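Long-range contacts in uncharacterized protein (Neisseria meningitidis serogroup B, PDB 3OI8), which probably takes part in magnesium and cobalt ion transport, the fragment here being its adenosine-binding pair of CBS domains with the preceding N-terminal region: residues 72-77 against 88-93; 111-116 against 131-136; 123-128 against 149-154. All blocks are in the same frame, centred on the assembly; numbering follows the deposited sequence.

Contact 1 (72-77 against 88-93). With ADN (adenosine), chain C.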
loop_
_atom_site.group_PDB
_atom_site.type_symbol
_atom_site.label_atom_id
_atom_site.label_comp_id
_atom_site.label_asym_id
_atom_site.label_seq_id
_atom_site.Cartn_x
_atom_site.Cartn_y
_atom_site.Cartn_z
ATOM N N SER A 72 9.578 -5.014 2.985
ATOM C CA SER A 72 9.051 -4.520 4.252
ATOM C C SER A 72 8.560 -5.625 5.178
ATOM O O SER A 72 8.590 -5.466 6.402
ATOM C CB SER A 72 7.916 -3.515 4.004
ATOM O OG SER A 72 8.406 -2.359 3.342
ATOM N N ARG A 73 8.086 -6.729 4.594
ATOM C CA ARG A 73 7.534 -7.853 5.372
ATOM C C ARG A 73 8.115 -9.176 4.893
ATOM O O ARG A 73 8.364 -9.336 3.703
ATOM C CB ARG A 73 6.010 -7.874 5.249
ATOM C CG ARG A 73 5.331 -6.926 6.222
ATOM C CD ARG A 73 4.067 -6.359 5.671
ATOM N NE ARG A 73 4.339 -5.557 4.487
ATOM C CZ ARG A 73 4.252 -4.233 4.439
ATOM N NH1 ARG A 73 4.526 -3.601 3.309
ATOM N NH2 ARG A 73 3.886 -3.543 5.513
ATOM N N PHE A 74 8.327 -10.107 5.830
ATOM C CA PHE A 74 8.972 -11.397 5.552
ATOM C C PHE A 74 8.283 -12.536 6.307
ATOM O O PHE A 74 8.116 -12.458 7.529
ATOM C CB PHE A 74 10.431 -11.352 6.022
ATOM C CG PHE A 74 11.249 -10.267 5.375
ATOM C CD1 PHE A 74 12.116 -10.563 4.337
ATOM C CD2 PHE A 74 11.153 -8.961 5.809
ATOM C CE1 PHE A 74 12.879 -9.570 3.735
ATOM C CE2 PHE A 74 11.902 -7.959 5.206
ATOM C CZ PHE A 74 12.762 -8.261 4.166
ATOM N N PRO A 75 7.897 -13.602 5.591
ATOM C CA PRO A 75 7.454 -14.824 6.278
ATOM C C PRO A 75 8.603 -15.346 7.128
ATOM O O PRO A 75 9.748 -15.285 6.699
ATOM C CB PRO A 75 7.232 -15.824 5.131
ATOM C CG PRO A 75 7.085 -14.974 3.891
ATOM C CD PRO A 75 7.934 -13.758 4.121
ATOM N N VAL A 76 8.307 -15.868 8.305
ATOM C CA VAL A 76 9.339 -16.485 9.129
ATOM C C VAL A 76 9.044 -17.984 9.161
ATOM O O VAL A 76 7.904 -18.371 9.410
ATOM C CB VAL A 76 9.346 -15.910 10.549
ATOM C CG1 VAL A 76 10.300 -16.717 11.457
ATOM C CG2 VAL A 76 9.775 -14.422 10.524
ATOM N N ILE A 77 10.060 -18.809 8.906
ATOM C CA ILE A 77 9.841 -20.243 8.744
ATOM C C ILE A 77 10.537 -21.079 9.816
ATOM O O ILE A 77 11.513 -20.648 10.453
ATOM C CB ILE A 77 10.311 -20.757 7.376
ATOM C CG1 ILE A 77 11.819 -20.522 7.206
ATOM C CG2 ILE A 77 9.502 -20.126 6.262
ATOM C CD1 ILE A 77 12.475 -21.356 6.132
ATOM N N LEU A 88 7.305 -11.214 9.891
ATOM C CA LEU A 88 8.064 -10.144 10.509
ATOM C C LEU A 88 7.973 -8.928 9.623
ATOM O O LEU A 88 8.204 -9.030 8.422
ATOM C CB LEU A 88 9.547 -10.493 10.647
ATOM C CG LEU A 88 10.321 -9.220 11.043
ATOM C CD1 LEU A 88 10.205 -8.929 12.533
ATOM C CD2 LEU A 88 11.779 -9.256 10.615
ATOM N N HIS A 89 7.638 -7.792 10.233
ATOM C CA HIS A 89 7.648 -6.478 9.593
ATOM C C HIS A 89 8.984 -5.814 9.878
ATOM O O HIS A 89 9.362 -5.652 11.039
ATOM C CB HIS A 89 6.520 -5.630 10.173
ATOM C CG HIS A 89 5.161 -6.153 9.834
ATOM N ND1 HIS A 89 4.126 -5.338 9.432
ATOM C CD2 HIS A 89 4.684 -7.419 9.791
ATOM C CE1 HIS A 89 3.061 -6.080 9.176
ATOM N NE2 HIS A 89 3.374 -7.346 9.388
ATOM N N ALA A 90 9.699 -5.445 8.820
ATOM C CA ALA A 90 11.049 -4.902 8.947
ATOM C C ALA A 90 11.153 -3.833 10.048
ATOM O O ALA A 90 12.113 -3.801 10.822
ATOM C CB ALA A 90 11.500 -4.310 7.604
ATOM N N LYS A 91 10.172 -2.949 10.109
ATOM C CA LYS A 91 10.257 -1.828 11.039
ATOM C C LYS A 91 10.008 -2.218 12.495
ATOM O O LYS A 91 10.233 -1.417 13.392
ATOM C CB LYS A 91 9.328 -0.691 10.623
ATOM C CG LYS A 91 7.847 -0.987 10.696
ATOM C CD LYS A 91 7.060 0.221 10.159
ATOM C CE LYS A 91 5.565 -0.063 10.019
ATOM N NZ LYS A 91 4.861 -0.118 11.335
ATOM N N ASP A 92 9.544 -3.440 12.736
ATOM C CA ASP A 92 9.424 -3.921 14.112
ATOM C C ASP A 92 10.801 -4.227 14.693
ATOM O O ASP A 92 10.977 -4.269 15.914
ATOM C CB ASP A 92 8.468 -5.127 14.202
ATOM C CG ASP A 92 7.009 -4.715 14.030
ATOM O OD1 ASP A 92 6.722 -3.511 14.209
ATOM O OD2 ASP A 92 6.149 -5.572 13.714
ATOM N N LEU A 93 11.786 -4.416 13.816
ATOM C CA LEU A 93 13.157 -4.648 14.260
ATOM C C LEU A 93 13.742 -3.423 14.991
ATOM O O LEU A 93 14.671 -3.554 15.789
ATOM C CB LEU A 93 14.058 -5.016 13.079
ATOM C CG LEU A 93 13.925 -6.423 12.478
ATOM C CD1 LEU A 93 14.771 -6.503 11.217
ATOM C CD2 LEU A 93 14.372 -7.476 13.486
HETATM O "O5'" ADN C . 9.435 -5.483 -2.236
HETATM C "C5'" ADN C . 9.337 -5.051 -3.569
HETATM C "C4'" ADN C . 8.578 -6.113 -4.421
HETATM O "O4'" ADN C . 9.103 -7.447 -4.147
HETATM C "C3'" ADN C . 7.071 -6.122 -4.089
HETATM O "O3'" ADN C . 6.360 -5.451 -5.093
HETATM C "C2'" ADN C . 6.688 -7.582 -4.055
HETATM O "O2'" ADN C . 6.229 -7.996 -5.322
HETATM C "C1'" ADN C . 7.994 -8.323 -3.765
HETATM N N9 ADN C . 8.108 -8.693 -2.355
HETATM C C8 ADN C . 7.761 -7.843 -1.142
HETATM N N7 ADN C . 8.101 -8.647 0.085
HETATM C C5 ADN C . 8.671 -9.998 -0.380
HETATM C C6 ADN C . 9.203 -11.234 0.407
HETATM N N6 ADN C . 9.249 -11.195 1.869
HETATM N N1 ADN C . 9.692 -12.399 -0.321
HETATM C C2 ADN C . 9.692 -12.420 -1.842
HETATM N N3 ADN C . 9.174 -11.206 -2.616
HETATM C C4 ADN C . 8.675 -10.019 -1.876
HETATM O O HOH W 1 8.100 -2.869 7.831
#
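Strands 73-77 and 84-89 pair antiparallel here: Phe74 and Leu88 form a hydrogen-bonded pair with their CA atoms 5.2 Å apart, and Arg73 and His89 the adjoining non-hydrogen-bonded pair. The amide of Phe74 donates to the carbonyl of Leu88, and the amide of Leu88 returns a bond to the carbonyl of Phe74. A third bond, nearly straight, from Ala90 N to Ser72 O at 2.7 Å, carries the pairing past the strand end to where the chain turns into a 3-10 segment. Ser72 O also accepts from water 1, which in turn accepts from the amide of Lys91.

On the face shared by Arg73 and His89, the arginine lays its aliphatic chain over the imidazole. Its CG stands 3.6 Å from the ring centroid and only 4° off the ring normal, a CH-pi contact over the face, and CD follows at 3.7 Å from His89 CE1. Bends at chi2 and chi3 carry the guanidinium past the ring, its plane nearly perpendicular (89°) to the imidazole.

The other face holds Phe74 and Leu88 and is packed by helix 59-69, which touches Phe74 and Ala90, and by helix 105-108, which touches Leu88. The Phe74 ring turns its edge to Leu88 O and to Ala90 CB, while Val76 CG2 lies 3.9 Å from Leu88 CB.

The carbonyl of Arg73 takes no part in the pairing of these two strands; it accepts a bond from adenosine N6 at 2.8 Å, N-H...O angle 160°. This is a beta hairpin of a CBS domain, whose strand 73-77 reads the adenine amino group through its backbone in the nucleoside pocket.

Contact 2 (111-116 against 131-136). With ADN (adenosine), chain F.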
loop_
_atom_site.group_PDB
_atom_site.type_symbol
_atom_site.label_atom_id
_atom_site.label_comp_id
_atom_site.label_asym_id
_atom_site.label_seq_id
_atom_site.Cartn_x
_atom_site.Cartn_y
_atom_site.Cartn_z
ATOM N N PRO A 111 1.180 -13.060 13.559
ATOM C CA PRO A 111 0.556 -14.243 12.946
ATOM C C PRO A 111 0.368 -14.057 11.439
ATOM O O PRO A 111 0.128 -12.948 10.978
ATOM C CB PRO A 111 -0.808 -14.328 13.639
ATOM C CG PRO A 111 -1.035 -12.974 14.244
ATOM C CD PRO A 111 0.312 -12.429 14.568
ATOM N N ALA A 112 0.505 -15.136 10.680
ATOM C CA ALA A 112 0.309 -15.097 9.227
ATOM C C ALA A 112 -1.167 -15.269 8.876
ATOM O O ALA A 112 -1.873 -16.056 9.502
ATOM C CB ALA A 112 1.120 -16.194 8.564
ATOM N N VAL A 113 -1.631 -14.526 7.877
ATOM C CA VAL A 113 -2.956 -14.758 7.314
ATOM C C VAL A 113 -2.802 -15.694 6.116
ATOM O O VAL A 113 -1.902 -15.513 5.298
ATOM C CB VAL A 113 -3.609 -13.435 6.895
ATOM C CG1 VAL A 113 -4.875 -13.692 6.122
ATOM C CG2 VAL A 113 -3.895 -12.589 8.128
ATOM N N PHE A 114 -3.630 -16.731 6.046
ATOM C CA PHE A 114 -3.528 -17.723 4.970
ATOM C C PHE A 114 -4.694 -17.601 3.995
ATOM O O PHE A 114 -5.825 -17.336 4.406
ATOM C CB PHE A 114 -3.467 -19.139 5.552
ATOM C CG PHE A 114 -2.257 -19.385 6.413
ATOM C CD1 PHE A 114 -1.037 -19.671 5.840
ATOM C CD2 PHE A 114 -2.337 -19.292 7.788
ATOM C CE1 PHE A 114 0.094 -19.887 6.636
ATOM C CE2 PHE A 114 -1.219 -19.499 8.580
ATOM C CZ PHE A 114 -0.004 -19.795 8.000
ATOM N N VAL A 115 -4.420 -17.770 2.705
ATOM C CA VAL A 115 -5.481 -17.730 1.689
ATOM C C VAL A 115 -5.193 -18.763 0.606
ATOM O O VAL A 115 -4.024 -19.054 0.335
ATOM C CB VAL A 115 -5.580 -16.350 1.011
ATOM C CG1 VAL A 115 -5.970 -15.258 2.022
ATOM C CG2 VAL A 115 -4.263 -16.000 0.325
ATOM N N PRO A 116 -6.254 -19.305 -0.030
ATOM C CA PRO A 116 -6.120 -20.245 -1.162
ATOM C C PRO A 116 -5.849 -19.510 -2.469
ATOM O O PRO A 116 -6.116 -18.311 -2.565
ATOM C CB PRO A 116 -7.497 -20.915 -1.248
ATOM C CG PRO A 116 -8.428 -20.087 -0.359
ATOM C CD PRO A 116 -7.657 -18.934 0.223
ATOM N N GLN A 131 -8.301 -5.531 7.545
ATOM C CA GLN A 131 -7.404 -6.058 8.569
ATOM C C GLN A 131 -6.146 -5.220 8.716
ATOM O O GLN A 131 -5.261 -5.563 9.501
ATOM C CB GLN A 131 -6.956 -7.480 8.215
ATOM C CG GLN A 131 -8.054 -8.470 7.877
ATOM C CD GLN A 131 -7.487 -9.772 7.317
ATOM O OE1 GLN A 131 -6.850 -9.786 6.256
ATOM N NE2 GLN A 131 -7.707 -10.870 8.034
ATOM N N ARG A 132 -6.044 -4.145 7.943
ATOM C CA ARG A 132 -4.794 -3.396 7.873
ATOM C C ARG A 132 -3.660 -4.379 7.625
ATOM O O ARG A 132 -2.576 -4.263 8.195
ATOM C CB ARG A 132 -4.550 -2.621 9.167
ATOM C CG ARG A 132 -5.394 -1.366 9.316
ATOM C CD ARG A 132 -5.015 -0.326 8.278
ATOM N NE ARG A 132 -5.453 1.006 8.678
ATOM C CZ ARG A 132 -4.796 1.775 9.540
ATOM N NH1 ARG A 132 -3.671 1.342 10.093
ATOM N NH2 ARG A 132 -5.264 2.977 9.849
ATOM N N ASN A 133 -3.944 -5.365 6.782
ATOM C CA ASN A 133 -2.990 -6.400 6.426
ATOM C C ASN A 133 -2.256 -5.976 5.161
ATOM O O ASN A 133 -2.800 -5.202 4.358
ATOM C CB ASN A 133 -3.726 -7.723 6.168
ATOM C CG ASN A 133 -2.893 -8.918 6.536
ATOM O OD1 ASN A 133 -2.113 -8.856 7.491
ATOM N ND2 ASN A 133 -3.030 -10.015 5.780
ATOM N N HIS A 134 -1.033 -6.478 4.982
ATOM C CA HIS A 134 -0.257 -6.183 3.773
ATOM C C HIS A 134 0.225 -7.425 3.024
ATOM O O HIS A 134 0.557 -7.360 1.840
ATOM C CB HIS A 134 0.947 -5.309 4.118
ATOM C CG HIS A 134 0.587 -3.886 4.395
ATOM N ND1 HIS A 134 0.496 -3.377 5.673
ATOM C CD2 HIS A 134 0.265 -2.871 3.559
ATOM C CE1 HIS A 134 0.141 -2.106 5.611
ATOM N NE2 HIS A 134 -0.004 -1.774 4.340
HETATM N N MSE A 135 0.275 -8.551 3.720
HETATM C CA MSE A 135 0.784 -9.775 3.109
HETATM C C MSE A 135 -0.040 -10.968 3.573
HETATM O O MSE A 135 -0.496 -11.010 4.716
HETATM C CB MSE A 135 2.278 -9.954 3.443
HETATM C CG MSE A 135 2.859 -11.347 3.183
HETATM SE SE MSE A 135 4.776 -11.469 3.633
HETATM C CE MSE A 135 5.497 -10.357 2.191
ATOM N N ALA A 136 -0.264 -11.915 2.672
ATOM C CA ALA A 136 -0.868 -13.180 3.065
ATOM C C ALA A 136 -0.016 -14.311 2.513
ATOM O O ALA A 136 0.723 -14.133 1.541
ATOM C CB ALA A 136 -2.279 -13.295 2.547
HETATM O "O5'" ADN F . -1.576 4.137 7.547
HETATM C "C5'" ADN F . -2.658 4.381 8.410
HETATM C "C4'" ADN F . -3.189 5.832 8.198
HETATM O "O4'" ADN F . -2.190 6.805 8.621
HETATM C "C3'" ADN F . -3.507 6.108 6.709
HETATM O "O3'" ADN F . -4.713 6.818 6.603
HETATM C "C2'" ADN F . -2.387 6.989 6.229
HETATM O "O2'" ADN F . -2.847 7.943 5.298
HETATM C "C1'" ADN F . -1.991 7.727 7.506
HETATM N N9 ADN F . -0.584 8.074 7.425
HETATM C C8 ADN F . 0.518 7.366 6.652
HETATM N N7 ADN F . 1.793 8.129 6.894
HETATM C C5 ADN F . 1.461 9.301 7.829
HETATM C C6 ADN F . 2.324 10.434 8.443
HETATM N N6 ADN F . 3.755 10.511 8.171
HETATM N N1 ADN F . 1.692 11.420 9.306
HETATM C C2 ADN F . 0.207 11.369 9.622
HETATM N N3 ADN F . -0.641 10.256 9.021
HETATM C C4 ADN F . -0.001 9.258 8.143
HETATM O O HOH W 2 -0.017 -12.468 6.952
#
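Val113 and Asn133 make the central side-chain meeting, crossing at a slant. Both CB and CG2 of the valine approach the amide nitrogen, CG2 at 3.6 Å from Asn133 ND2, so branch point and one methyl both meet the amide. A chi1 of 171° puts Val113 CG1 trans to the backbone nitrogen and brings CG2 nearer to the asparagine than CG1, which lies 4.1 Å from Asn133 ND2 and 4.4 Å from Ala136 CB. Val115 comes to the same alanine methyl through CG2, 4.0 Å from Ala136 CB; its chi1 of -63° sets that methyl between the backbone N and the carbonyl carbon. Ala136 CB thus faces both valines, and its CA lies 3.4 Å from Val113 O.

Water 2 accepts from Val113 N at 2.8 Å and donates to Met135 O at 2.7 Å, bridging the two backbones.

These segments flank helix 121-130 in a beta-alpha-beta unit of the second CBS domain, where strands 114-116 and 135-139 run parallel. Direct backbone bonds tie Val113 and Val115 to Ile137, while on its other side strand 135-139 pairs with 145-150 through Ala136 and Val149; Met135, a selenomethionine, packs on Leu148 and on the adenosine of chain C.

Contact 3 (123-128 against 149-154). With ADN (adenosine), chain C.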
loop_
_atom_site.group_PDB
_atom_site.type_symbol
_atom_site.label_atom_id
_atom_site.label_comp_id
_atom_site.label_asym_id
_atom_site.label_seq_id
_atom_site.Cartn_x
_atom_site.Cartn_y
_atom_site.Cartn_z
ATOM N N ALA A 123 -11.780 -9.734 -3.277
ATOM C CA ALA A 123 -11.974 -10.133 -1.871
ATOM C C ALA A 123 -10.699 -9.929 -1.063
ATOM O O ALA A 123 -10.734 -9.478 0.083
ATOM C CB ALA A 123 -12.413 -11.599 -1.772
ATOM N N LEU A 124 -9.567 -10.303 -1.649
ATOM C CA LEU A 124 -8.299 -10.126 -0.952
ATOM C C LEU A 124 -8.083 -8.649 -0.655
ATOM O O LEU A 124 -7.699 -8.278 0.460
ATOM C CB LEU A 124 -7.137 -10.680 -1.772
ATOM C CG LEU A 124 -5.774 -10.687 -1.069
ATOM C CD1 LEU A 124 -5.813 -11.462 0.249
ATOM C CD2 LEU A 124 -4.741 -11.280 -1.995
ATOM N N LEU A 125 -8.343 -7.801 -1.649
ATOM C CA LEU A 125 -8.096 -6.373 -1.471
ATOM C C LEU A 125 -8.953 -5.828 -0.339
ATOM O O LEU A 125 -8.483 -5.030 0.471
ATOM C CB LEU A 125 -8.343 -5.602 -2.766
ATOM C CG LEU A 125 -8.326 -4.079 -2.612
ATOM C CD1 LEU A 125 -7.014 -3.614 -1.974
ATOM C CD2 LEU A 125 -8.522 -3.432 -3.963
ATOM N N LYS A 126 -10.207 -6.273 -0.277
ATOM C CA LYS A 126 -11.122 -5.800 0.754
ATOM C C LYS A 126 -10.624 -6.217 2.123
ATOM O O LYS A 126 -10.598 -5.415 3.060
ATOM C CB LYS A 126 -12.535 -6.335 0.526
ATOM C CG LYS A 126 -13.542 -5.830 1.556
ATOM C CD LYS A 126 -14.984 -5.943 1.065
ATOM C CE LYS A 126 -15.600 -7.300 1.387
ATOM N NZ LYS A 126 -14.995 -8.405 0.597
ATOM N N GLU A 127 -10.209 -7.472 2.232
ATOM C CA GLU A 127 -9.649 -7.984 3.484
ATOM C C GLU A 127 -8.323 -7.326 3.909
ATOM O O GLU A 127 -8.119 -7.052 5.098
ATOM C CB GLU A 127 -9.551 -9.508 3.441
ATOM C CG GLU A 127 -10.930 -10.157 3.471
ATOM C CD GLU A 127 -10.917 -11.606 3.041
ATOM O OE1 GLU A 127 -9.949 -12.326 3.372
ATOM O OE2 GLU A 127 -11.886 -12.023 2.370
ATOM N N PHE A 128 -7.443 -7.047 2.949
ATOM C CA PHE A 128 -6.225 -6.297 3.263
ATOM C C PHE A 128 -6.591 -4.932 3.840
ATOM O O PHE A 128 -5.988 -4.489 4.817
ATOM C CB PHE A 128 -5.372 -6.081 2.022
ATOM C CG PHE A 128 -4.443 -7.238 1.707
ATOM C CD1 PHE A 128 -3.919 -8.017 2.718
ATOM C CD2 PHE A 128 -4.069 -7.502 0.403
ATOM C CE1 PHE A 128 -3.041 -9.061 2.427
ATOM C CE2 PHE A 128 -3.196 -8.541 0.101
ATOM C CZ PHE A 128 -2.685 -9.322 1.116
ATOM N N VAL A 149 1.369 -13.353 -1.159
ATOM C CA VAL A 149 0.766 -12.284 -1.953
ATOM C C VAL A 149 0.724 -11.011 -1.115
ATOM O O VAL A 149 0.495 -11.069 0.112
ATOM C CB VAL A 149 -0.640 -12.689 -2.530
ATOM C CG1 VAL A 149 -1.601 -13.102 -1.427
ATOM C CG2 VAL A 149 -1.231 -11.565 -3.405
ATOM N N THR A 150 0.994 -9.873 -1.758
ATOM C CA THR A 150 1.061 -8.607 -1.039
ATOM C C THR A 150 0.104 -7.546 -1.597
ATOM O O THR A 150 -0.231 -7.545 -2.781
ATOM C CB THR A 150 2.497 -8.013 -1.070
ATOM O OG1 THR A 150 2.765 -7.508 -2.383
ATOM C CG2 THR A 150 3.551 -9.086 -0.725
ATOM N N PHE A 151 -0.316 -6.660 -0.700
ATOM C CA PHE A 151 -1.149 -5.501 -1.008
ATOM C C PHE A 151 -0.514 -4.676 -2.115
ATOM O O PHE A 151 -1.143 -4.380 -3.130
ATOM C CB PHE A 151 -1.315 -4.666 0.269
ATOM C CG PHE A 151 -2.039 -3.353 0.068
ATOM C CD1 PHE A 151 -3.414 -3.324 -0.113
ATOM C CD2 PHE A 151 -1.343 -2.150 0.103
ATOM C CE1 PHE A 151 -4.084 -2.113 -0.293
ATOM C CE2 PHE A 151 -2.001 -0.940 -0.071
ATOM C CZ PHE A 151 -3.377 -0.921 -0.270
ATOM N N GLU A 152 0.753 -4.334 -1.944
ATOM C CA GLU A 152 1.414 -3.462 -2.905
ATOM C C GLU A 152 1.494 -4.081 -4.295
ATOM O O GLU A 152 1.467 -3.366 -5.298
ATOM C CB GLU A 152 2.784 -3.015 -2.387
ATOM C CG GLU A 152 2.676 -2.203 -1.091
ATOM C CD GLU A 152 3.970 -1.518 -0.690
ATOM O OE1 GLU A 152 3.925 -0.647 0.210
ATOM O OE2 GLU A 152 5.029 -1.844 -1.273
ATOM N N ASP A 153 1.557 -5.408 -4.358
ATOM C CA ASP A 153 1.563 -6.106 -5.643
ATOM C C ASP A 153 0.214 -6.046 -6.356
ATOM O O ASP A 153 0.155 -5.971 -7.579
ATOM C CB ASP A 153 1.945 -7.573 -5.464
ATOM C CG ASP A 153 3.436 -7.786 -5.442
ATOM O OD1 ASP A 153 4.169 -6.847 -5.828
ATOM O OD2 ASP A 153 3.868 -8.892 -5.047
ATOM N N ILE A 154 -0.870 -6.113 -5.597
ATOM C CA ILE A 154 -2.188 -6.164 -6.218
ATOM C C ILE A 154 -2.754 -4.775 -6.569
ATOM O O ILE A 154 -3.615 -4.663 -7.443
ATOM C CB ILE A 154 -3.201 -6.999 -5.387
ATOM C CG1 ILE A 154 -3.595 -6.287 -4.096
ATOM C CG2 ILE A 154 -2.646 -8.388 -5.083
ATOM C CD1 ILE A 154 -4.653 -7.056 -3.317
HETATM O "O5'" ADN C . 9.435 -5.483 -2.236
HETATM C "C5'" ADN C . 9.337 -5.051 -3.569
HETATM C "C4'" ADN C . 8.578 -6.113 -4.421
HETATM O "O4'" ADN C . 9.103 -7.447 -4.147
HETATM C "C3'" ADN C . 7.071 -6.122 -4.089
HETATM O "O3'" ADN C . 6.360 -5.451 -5.093
HETATM C "C2'" ADN C . 6.688 -7.582 -4.055
HETATM O "O2'" ADN C . 6.229 -7.996 -5.322
HETATM C "C1'" ADN C . 7.994 -8.323 -3.765
HETATM N N9 ADN C . 8.108 -8.693 -2.355
HETATM C C8 ADN C . 7.761 -7.843 -1.142
HETATM N N7 ADN C . 8.101 -8.647 0.085
HETATM C C5 ADN C . 8.671 -9.998 -0.380
HETATM C C6 ADN C . 9.203 -11.234 0.407
HETATM N N6 ADN C . 9.249 -11.195 1.869
HETATM N N1 ADN C . 9.692 -12.399 -0.321
HETATM C C2 ADN C . 9.692 -12.420 -1.842
HETATM N N3 ADN C . 9.174 -11.206 -2.616
HETATM C C4 ADN C . 8.675 -10.019 -1.876
#
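Asp153 OD1 accepts a hydrogen bond from the ribose O3' of adenosine at 2.7 Å. The neighbouring O2' also lies close to this carboxylate, but its modelled position is doubtful. Thr150 sits at the N-cap of helix 151-154, and its OG1 accepts from Asp153 N at 3.1 Å, N-H...O angle 144°; this capping bond ties the ribose-binding residue to the end of strand 145-150.

The side of this turn facing helix 121-130 is apolar. Leu124 and Val149 meet tip to tip, with Leu124 CD2 3.7 Å from Val149 CG1 and nearly as close to CG2. Phe128 fits beside the strand-to-helix junction: its CE2 is 3.5 Å from Phe151 N, and its ring edge receives Ile154 CD1 at 3.8 Å from CD2, in the ring plane. The same Ile154 methyl extends to Leu125, 4.0 Å from its CB, and so touches two residues of the helix. Leu125 CD1 in turn approaches the edge of the Phe151 ring, 3.7 Å from CE1; a chi1 of 174° swings that ring away from its own amide, toward Leu125.

All seven touching residues are buried. Helix 121-130 packs across the end of strand 145-150 and the short helix 151-154, with Val40 touching Leu124 and Val149, Ala43 meeting Ile154, and Ala136 and Val138 of strand 135-139 lying against Val149.

In the fold
Along the chain contact 1 closes before the other two open, and it lies in the first CBS domain; contacts 2 and 3 both lie in the second and interleave. The centres of contacts 2 and 3 are about 9 Å apart; contact 3 uses helix 121-130, which connects the two strands of contact 2, and both reach one sheet, in which strands 135-139 and 145-150 are neighbours. Contact 1 belongs to a separate three-stranded sheet, its centre about 13 Å from that of contact 2 and 17 Å from that of contact 3. Contacts 1 and 3 both reach the same adenosine, one at the base and one at the ribose: the nucleoside bridges the two CBS domains.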